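Local coordinates for protein tapirin (Caldicellulosiruptor hydrothermalis, PDB 6N2C) that probably binds cellulose through its beta-helical C-terminal domain, which carries a zinc ion, and so is likely to attach this thermophilic bacterium to its plant substrate, at residues A[193-198]-A[540-545]; A[199-204]-A[219-224]; A[210-215]-A[238-243]. All blocks are in the same frame, centred on the assembly; numbering follows the deposited sequence.

Interaction 1 (A[193-198]-A[540-545]); sequences KIIFNN and SLQFNG
Phe-196 and Phe-543 lie side by side on the buried face of two adjacent parallel strands. Their planes are only 17° apart, but the rings are slid so that just their margins meet, CE1 of Phe-196 lying 3.6 Å from CE1 of Phe-543. Ile-194 supplies the bump beside them. Its CG2 methyl, anti to the backbone N (chi1 -59°), sits in the angle formed by the rim of one face of the Phe-196 ring, the edge of Phe-543 and, in the conformer described, Leu-541 CD2. On the other face, the Gln-542 chain bends at chi2 so that its amide follows the contour of Ile-195, NE2 coming 3.8 Å from CG2 of Ile-195. Backbone bonds such as Ile-195 N to Leu-541 O (2.8 Å) fix this register. Ser-540 OG accepts Lys-193 N. Where the strands end, Asn-197 replaces backbone pairing: ND2 donates to Phe-543 O (2.9 Å) and OD1 accepts Asn-198 N, so a short amide suits this turn, with CB packed against Gly-545 O. Phenylalanine beside phenylalanine and aliphatic beside aliphatic on the inner face, strand on parallel strand, is typical of successive coils of a parallel beta-helix.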
# COMPACT_ATOMS: atom_id res chain seq x y z
N LYS A 193 10.10 7.91 -12.51
CA LYS A 193 8.99 6.97 -12.55
C LYS A 193 9.39 5.55 -12.87
O LYS A 193 10.45 5.33 -13.43
CB LYS A 193 8.01 7.35 -13.66
CG LYS A 193 7.20 8.61 -13.31
CD LYS A 193 6.54 9.16 -14.58
CE LYS A 193 6.19 10.67 -14.46
NZ LYS A 193 5.51 11.03 -13.19
N ILE A 194 8.52 4.61 -12.53
CA ILE A 194 8.60 3.26 -13.03
C ILE A 194 7.32 2.96 -13.79
O ILE A 194 6.28 2.95 -13.20
CB ILE A 194 8.86 2.19 -12.02
CG1 ILE A 194 10.18 2.46 -11.29
CG2 ILE A 194 9.00 0.85 -12.71
CD1 ILE A 194 10.47 1.42 -10.19
N ILE A 195 7.46 2.83 -15.10
CA ILE A 195 6.34 2.61 -15.99
C ILE A 195 6.34 1.26 -16.57
O ILE A 195 7.13 0.99 -17.48
CB ILE A 195 6.19 3.71 -17.07
CG1 ILE A 195 6.34 5.09 -16.42
CG2 ILE A 195 4.84 3.55 -17.78
CD1 ILE A 195 6.66 6.18 -17.37
N PHE A 196 5.46 0.38 -16.06
CA PHE A 196 5.41 -0.98 -16.50
C PHE A 196 4.55 -1.04 -17.81
O PHE A 196 4.31 -0.04 -18.44
CB PHE A 196 4.89 -1.89 -15.42
CG PHE A 196 5.89 -2.12 -14.28
CD1 PHE A 196 7.07 -2.84 -14.50
CD2 PHE A 196 5.64 -1.70 -13.01
CE1 PHE A 196 7.97 -3.10 -13.50
CE2 PHE A 196 6.59 -1.95 -11.99
CZ PHE A 196 7.75 -2.63 -12.25
N ASN A 197 4.31 -2.21 -18.28
CA ASN A 197 3.55 -2.44 -19.51
C ASN A 197 2.75 -3.65 -19.25
O ASN A 197 2.87 -4.28 -18.17
CB ASN A 197 4.47 -2.59 -20.68
CG ASN A 197 3.90 -1.97 -21.95
OD1 ASN A 197 2.71 -2.16 -22.21
ND2 ASN A 197 4.72 -1.20 -22.72
N ASN A 198 1.93 -4.04 -20.21
CA ASN A 198 1.00 -5.12 -19.95
C ASN A 198 1.71 -6.47 -19.76
O ASN A 198 2.72 -6.76 -20.42
CB ASN A 198 -0.01 -5.31 -21.11
CG ASN A 198 -0.73 -4.04 -21.48
OD1 ASN A 198 -0.31 -3.34 -22.37
ND2 ASN A 198 -1.85 -3.72 -20.76
N SER A 540 13.66 7.83 -15.54
CA SER A 540 12.59 6.86 -15.45
C SER A 540 12.96 5.50 -16.02
O SER A 540 13.69 5.40 -17.01
CB SER A 540 11.31 7.32 -16.18
OG SER A 540 10.77 8.42 -15.48
N LEU A 541 12.33 4.50 -15.45
CA LEU A 541 12.41 3.17 -15.94
C LEU A 541 11.14 2.79 -16.69
O LEU A 541 10.04 2.61 -16.09
CB LEU A 541 12.65 2.21 -14.77
CG LEU A 541 12.60 0.76 -15.10
CD1 LEU A 541 13.64 0.35 -16.14
CD2 LEU A 541 12.82 -0.01 -13.83
N GLN A 542 11.29 2.62 -18.00
CA GLN A 542 10.08 2.46 -18.88
C GLN A 542 10.22 1.23 -19.62
O GLN A 542 11.26 1.03 -20.30
CB GLN A 542 9.97 3.66 -19.81
CG GLN A 542 8.91 3.56 -20.87
CD GLN A 542 7.98 4.76 -20.90
OE1 GLN A 542 8.43 5.94 -20.80
NE2 GLN A 542 6.66 4.48 -20.96
N PHE A 543 9.23 0.37 -19.53
CA PHE A 543 9.19 -0.86 -20.28
C PHE A 543 8.41 -0.58 -21.56
O PHE A 543 7.22 -0.26 -21.48
CB PHE A 543 8.58 -1.99 -19.47
CG PHE A 543 9.45 -2.34 -18.28
CD1 PHE A 543 9.40 -1.62 -17.07
CD2 PHE A 543 10.40 -3.33 -18.41
CE1 PHE A 543 10.22 -1.92 -15.99
CE2 PHE A 543 11.25 -3.62 -17.33
CZ PHE A 543 11.17 -2.91 -16.11
N ASN A 544 9.10 -0.69 -22.69
CA ASN A 544 8.50 -0.31 -24.01
C ASN A 544 7.69 -1.46 -24.59
O ASN A 544 6.98 -1.27 -25.58
CB ASN A 544 9.56 0.23 -24.95
CG ASN A 544 10.00 1.68 -24.58
OD1 ASN A 544 11.15 2.12 -24.83
ND2 ASN A 544 9.07 2.45 -24.07
N GLY A 545 7.78 -2.61 -23.93
CA GLY A 545 7.04 -3.81 -24.22
C GLY A 545 6.45 -4.47 -23.01
O GLY A 545 6.85 -4.19 -21.86

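Interaction 2 (A[199-204]-A[219-224]); sequences NITVTT and NNRPGD
Asn-199, in the left-handed helical region just ahead of strand 200-203, brings its CA within 4.6 Å of the CA of Arg-221, in a loop that has no regular structure. Asparagine tolerates this backbone conformation well, and both ends of its amide are used. Asn-199 OD1 accepts Asn-220 N at 2.9 Å, the donor standing above the carbonyl plane, and takes a weak second bond from Asn-219 N. Its ND2 donates to Asn-219 OD1 at 3.0 Å along an almost straight line (177°), in the plane of its own amide, although the two amide planes stand 79° apart. Asn-219 can receive it because its CG is folded between the backbone N and the carbonyl carbon (chi1 43°), which brings the amide back toward Asn-199. Farther along, Thr-201 meets the aliphatic part of Arg-221 at about a right angle, OG1 lying 3.5 Å from CG of the arginine. The arginine chain bends at chi3, and NE and NH1 both grip Gly-223 O side-on, NH1 at 3.0 Å; NH2 forms a salt bridge with Asp-218. Glycine suits position 223, since a CB there would press tightly on Thr-201 OG1. The chemistry is thus mostly polar: one buried amide satisfies loop N-H groups and is fixed in rotation by its bond to Asn-219, while the arginine ties the loop to itself and, through NH2, to Asn-244 O.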
# COMPACT_ATOMS: atom_id res chain seq x y z
N ASN A 199 1.14 -7.30 -18.89
CA ASN A 199 1.62 -8.66 -18.63
C ASN A 199 3.11 -8.76 -18.22
O ASN A 199 3.86 -9.54 -18.80
CB ASN A 199 1.30 -9.52 -19.83
CG ASN A 199 -0.16 -9.38 -20.18
OD1 ASN A 199 -1.02 -9.58 -19.30
ND2 ASN A 199 -0.45 -9.03 -21.40
N ILE A 200 3.52 -7.87 -17.31
CA ILE A 200 4.87 -7.96 -16.73
C ILE A 200 4.71 -8.67 -15.41
O ILE A 200 3.80 -8.35 -14.66
CB ILE A 200 5.59 -6.57 -16.68
CG1 ILE A 200 5.74 -6.09 -18.17
CG2 ILE A 200 6.96 -6.68 -15.95
CD1 ILE A 200 6.54 -4.85 -18.48
N THR A 201 5.60 -9.64 -15.13
CA THR A 201 5.68 -10.30 -13.84
C THR A 201 7.03 -9.95 -13.23
O THR A 201 8.04 -10.15 -13.89
CB THR A 201 5.56 -11.79 -13.99
OG1 THR A 201 4.28 -12.13 -14.59
CG2 THR A 201 5.62 -12.48 -12.70
N VAL A 202 7.01 -9.37 -12.06
CA VAL A 202 8.24 -8.91 -11.35
C VAL A 202 8.36 -9.76 -10.09
O VAL A 202 7.47 -9.76 -9.27
CB VAL A 202 8.16 -7.44 -10.97
CG1 VAL A 202 9.37 -7.00 -10.14
CG2 VAL A 202 7.99 -6.56 -12.18
N THR A 203 9.56 -10.37 -9.86
CA THR A 203 9.94 -11.01 -8.62
C THR A 203 11.16 -10.24 -8.13
O THR A 203 12.14 -10.16 -8.85
CB THR A 203 10.25 -12.49 -8.81
OG1 THR A 203 9.16 -13.17 -9.48
CG2 THR A 203 10.48 -13.19 -7.46
N THR A 204 11.03 -9.62 -6.96
CA THR A 204 12.11 -8.78 -6.45
C THR A 204 12.27 -8.86 -5.00
O THR A 204 11.43 -9.44 -4.26
CB THR A 204 11.95 -7.35 -6.96
OG1 THR A 204 13.20 -6.62 -6.73
CG2 THR A 204 10.87 -6.64 -6.14
N ASN A 219 -3.96 -8.95 -19.04
CA ASN A 219 -4.99 -9.57 -19.87
C ASN A 219 -4.52 -10.92 -20.36
O ASN A 219 -5.31 -11.66 -20.90
CB ASN A 219 -5.36 -8.64 -21.09
CG ASN A 219 -4.13 -8.00 -21.77
OD1 ASN A 219 -3.27 -8.72 -22.29
ND2 ASN A 219 -4.04 -6.64 -21.73
N ASN A 220 -3.25 -11.24 -20.15
CA ASN A 220 -2.61 -12.47 -20.60
C ASN A 220 -1.29 -12.69 -19.80
O ASN A 220 -0.22 -12.79 -20.38
CB ASN A 220 -2.32 -12.37 -22.12
CG ASN A 220 -1.76 -13.68 -22.69
OD1 ASN A 220 -2.00 -14.75 -22.17
ND2 ASN A 220 -0.99 -13.57 -23.77
N ARG A 221 -1.40 -12.70 -18.46
CA ARG A 221 -0.23 -12.78 -17.58
C ARG A 221 -0.21 -14.25 -17.06
O ARG A 221 -1.18 -14.69 -16.38
CB ARG A 221 -0.30 -11.77 -16.43
CG ARG A 221 0.99 -11.63 -15.66
CD ARG A 221 0.79 -11.26 -14.20
NE ARG A 221 -0.04 -12.18 -13.40
CZ ARG A 221 -1.28 -11.97 -12.93
NH1 ARG A 221 -1.89 -12.91 -12.23
NH2 ARG A 221 -1.93 -10.84 -13.14
N PRO A 222 0.85 -15.01 -17.43
CA PRO A 222 0.91 -16.44 -17.00
C PRO A 222 1.18 -16.61 -15.49
O PRO A 222 0.64 -17.54 -14.91
CB PRO A 222 2.04 -17.02 -17.85
CG PRO A 222 2.94 -15.84 -18.12
CD PRO A 222 2.07 -14.60 -18.15
N GLY A 223 1.96 -15.70 -14.87
CA GLY A 223 2.23 -15.68 -13.40
C GLY A 223 1.03 -15.72 -12.44
O GLY A 223 -0.08 -15.23 -12.73
N ASP A 224 1.24 -16.37 -11.29
CA ASP A 224 0.47 -16.16 -10.07
C ASP A 224 0.37 -14.63 -9.67
O ASP A 224 -0.65 -14.18 -9.17
CB ASP A 224 1.18 -16.96 -8.94
CG ASP A 224 0.57 -16.74 -7.54
OD1 ASP A 224 -0.05 -15.68 -7.22
OD2 ASP A 224 0.77 -17.67 -6.72

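Interaction 3 (A[210-215]-A[238-243]); sequences SSDITL and SFIFGG
Ile-213 and Phe-239 pack together on the inward face of neighbouring strands in a parallel beta-helix, the isoleucine CG2 touching ring atom CE2 of Phe-239 at 3.8 Å. Leu-215 comes against the same ring farther along: its CD1 lies 3.9 Å from CZ of Phe-239 and also reaches CD2 of Phe-241, so one methyl serves two aromatic neighbours. Branched aliphatic chains suit these places because their methyls pack against the aromatic rings. On the other face, Thr-214 and Ile-240 run alongside each other, OG1 of the threonine 3.9 Å from CD1 of the isoleucine. Three backbone bonds of the parallel-strand kind set this pairing, among them Ile-240 N to Ile-213 O at 2.9 Å.

Asp-212 extends the pairing ahead of strand 213-214. With CG anti to the carbonyl carbon (chi1 -63°), its carboxylate swings across to the next coil, and OD1 accepts Ser-238 N at 2.8 Å in a nearly straight bond (172°), on the anti side of the oxygen; OD2 lies near Ile-240 CD1. With an alanine here, Ser-238 N would probably lose its acceptor and the start of segment 238-243 would be less firmly held to its neighbour.

The next shell holds these groups in position. Ile-213 rests on Ile-232 and Val-234, Phe-239 on Met-253 and Thr-255, and the Phe-241 ring stacks with Phe-261 of the following coil. Beyond strand 239-240 the chain turns through two glycines: a CB on Gly-242 would run into Leu-215 O, and the backbone angles of Gly-243 themselves call for glycine. Both are gripped by one side chain, OD1 of Asn-245 accepting the backbone N of Gly-242 and that of Gly-243.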
# COMPACT_ATOMS: atom_id res chain seq x y z
N SER A 210 10.88 7.29 -7.14
CA SER A 210 10.62 8.56 -6.54
C SER A 210 9.19 9.00 -6.98
O SER A 210 8.36 9.34 -6.12
CB SER A 210 11.69 9.59 -7.00
OG SER A 210 11.32 10.89 -6.46
N SER A 211 8.93 9.00 -8.29
CA SER A 211 7.63 9.34 -8.77
C SER A 211 6.82 8.08 -8.99
O SER A 211 7.20 7.00 -8.48
CB SER A 211 7.76 10.30 -9.99
OG SER A 211 6.45 10.64 -10.47
N ASP A 212 5.70 8.16 -9.68
CA ASP A 212 4.73 7.08 -9.66
C ASP A 212 5.25 5.75 -10.19
O ASP A 212 6.04 5.69 -11.15
CB ASP A 212 3.54 7.40 -10.55
CG ASP A 212 2.76 8.61 -10.10
OD1 ASP A 212 2.71 8.96 -8.93
OD2 ASP A 212 2.24 9.31 -11.00
N ILE A 213 4.77 4.69 -9.62
CA ILE A 213 4.92 3.37 -10.24
C ILE A 213 3.58 3.04 -10.88
O ILE A 213 2.55 3.08 -10.18
CB ILE A 213 5.27 2.30 -9.24
CG1 ILE A 213 6.60 2.62 -8.58
CG2 ILE A 213 5.24 0.95 -9.94
CD1 ILE A 213 7.07 1.59 -7.55
N THR A 214 3.56 2.80 -12.19
CA THR A 214 2.31 2.52 -12.89
C THR A 214 2.29 1.11 -13.49
O THR A 214 3.15 0.75 -14.31
CB THR A 214 2.10 3.55 -14.03
OG1 THR A 214 2.05 4.88 -13.46
CG2 THR A 214 0.77 3.30 -14.69
N LEU A 215 1.29 0.31 -13.10
CA LEU A 215 1.00 -0.92 -13.72
C LEU A 215 -0.06 -0.74 -14.84
O LEU A 215 -0.88 0.22 -14.82
CB LEU A 215 0.43 -1.93 -12.76
CG LEU A 215 1.39 -2.38 -11.67
CD1 LEU A 215 0.61 -3.34 -10.78
CD2 LEU A 215 2.53 -3.19 -12.27
N SER A 238 2.67 7.99 -6.33
CA SER A 238 1.65 6.98 -6.01
C SER A 238 2.01 5.65 -6.57
O SER A 238 3.00 5.52 -7.32
CB SER A 238 0.26 7.36 -6.55
OG SER A 238 -0.13 8.61 -6.08
N PHE A 239 1.21 4.65 -6.22
CA PHE A 239 1.25 3.34 -6.86
C PHE A 239 -0.09 3.17 -7.57
O PHE A 239 -1.15 3.34 -6.95
CB PHE A 239 1.48 2.25 -5.83
CG PHE A 239 1.71 0.91 -6.45
CD1 PHE A 239 0.64 0.12 -6.91
CD2 PHE A 239 3.00 0.41 -6.64
CE1 PHE A 239 0.88 -1.12 -7.55
CE2 PHE A 239 3.21 -0.82 -7.23
CZ PHE A 239 2.17 -1.57 -7.68
N ILE A 240 -0.04 2.91 -8.88
CA ILE A 240 -1.25 2.91 -9.71
C ILE A 240 -1.44 1.52 -10.26
O ILE A 240 -0.56 1.02 -11.02
CB ILE A 240 -1.11 3.95 -10.85
CG1 ILE A 240 -0.98 5.34 -10.19
CG2 ILE A 240 -2.29 3.82 -11.80
CD1 ILE A 240 -0.61 6.48 -11.10
N PHE A 241 -2.58 0.88 -9.95
CA PHE A 241 -2.92 -0.42 -10.53
C PHE A 241 -3.61 -0.22 -11.89
O PHE A 241 -4.24 0.83 -12.12
CB PHE A 241 -3.89 -1.22 -9.66
CG PHE A 241 -3.30 -1.82 -8.40
CD1 PHE A 241 -3.06 -1.06 -7.29
CD2 PHE A 241 -2.99 -3.11 -8.35
CE1 PHE A 241 -2.47 -1.57 -6.16
CE2 PHE A 241 -2.45 -3.65 -7.21
CZ PHE A 241 -2.13 -2.90 -6.12
N GLY A 242 -3.52 -1.21 -12.77
CA GLY A 242 -4.14 -1.14 -14.10
C GLY A 242 -5.29 -2.06 -14.39
O GLY A 242 -6.12 -1.79 -15.31
N GLY A 243 -5.41 -3.11 -13.62
CA GLY A 243 -6.46 -4.12 -13.74
C GLY A 243 -5.99 -5.53 -13.76
O GLY A 243 -5.02 -5.85 -14.45

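In the fold
Interactions 1 and 3 belong to one face of the beta-helix, where strands 541-543, 194-195, 213-214 and 239-240 follow one another; their centres are about 10 Å apart, and Phe-196 packs on Leu-215 between them. Interaction 2 lies about 14 Å from interaction 1, where the chain turns into strand 200-203 on another face. Along the chain interactions 2 and 3 alternate, and both are nested within the loop closed by interaction 1. That closure lets a late coil continue the stack from strand 194-195 in one direction while residues after 213 build it in the other. The zinc ion, held by His-530, Asp-532 and Glu-551, belongs to this late part, about 10 Å from the Thr-201 side chain and 12 Å from that of Phe-543.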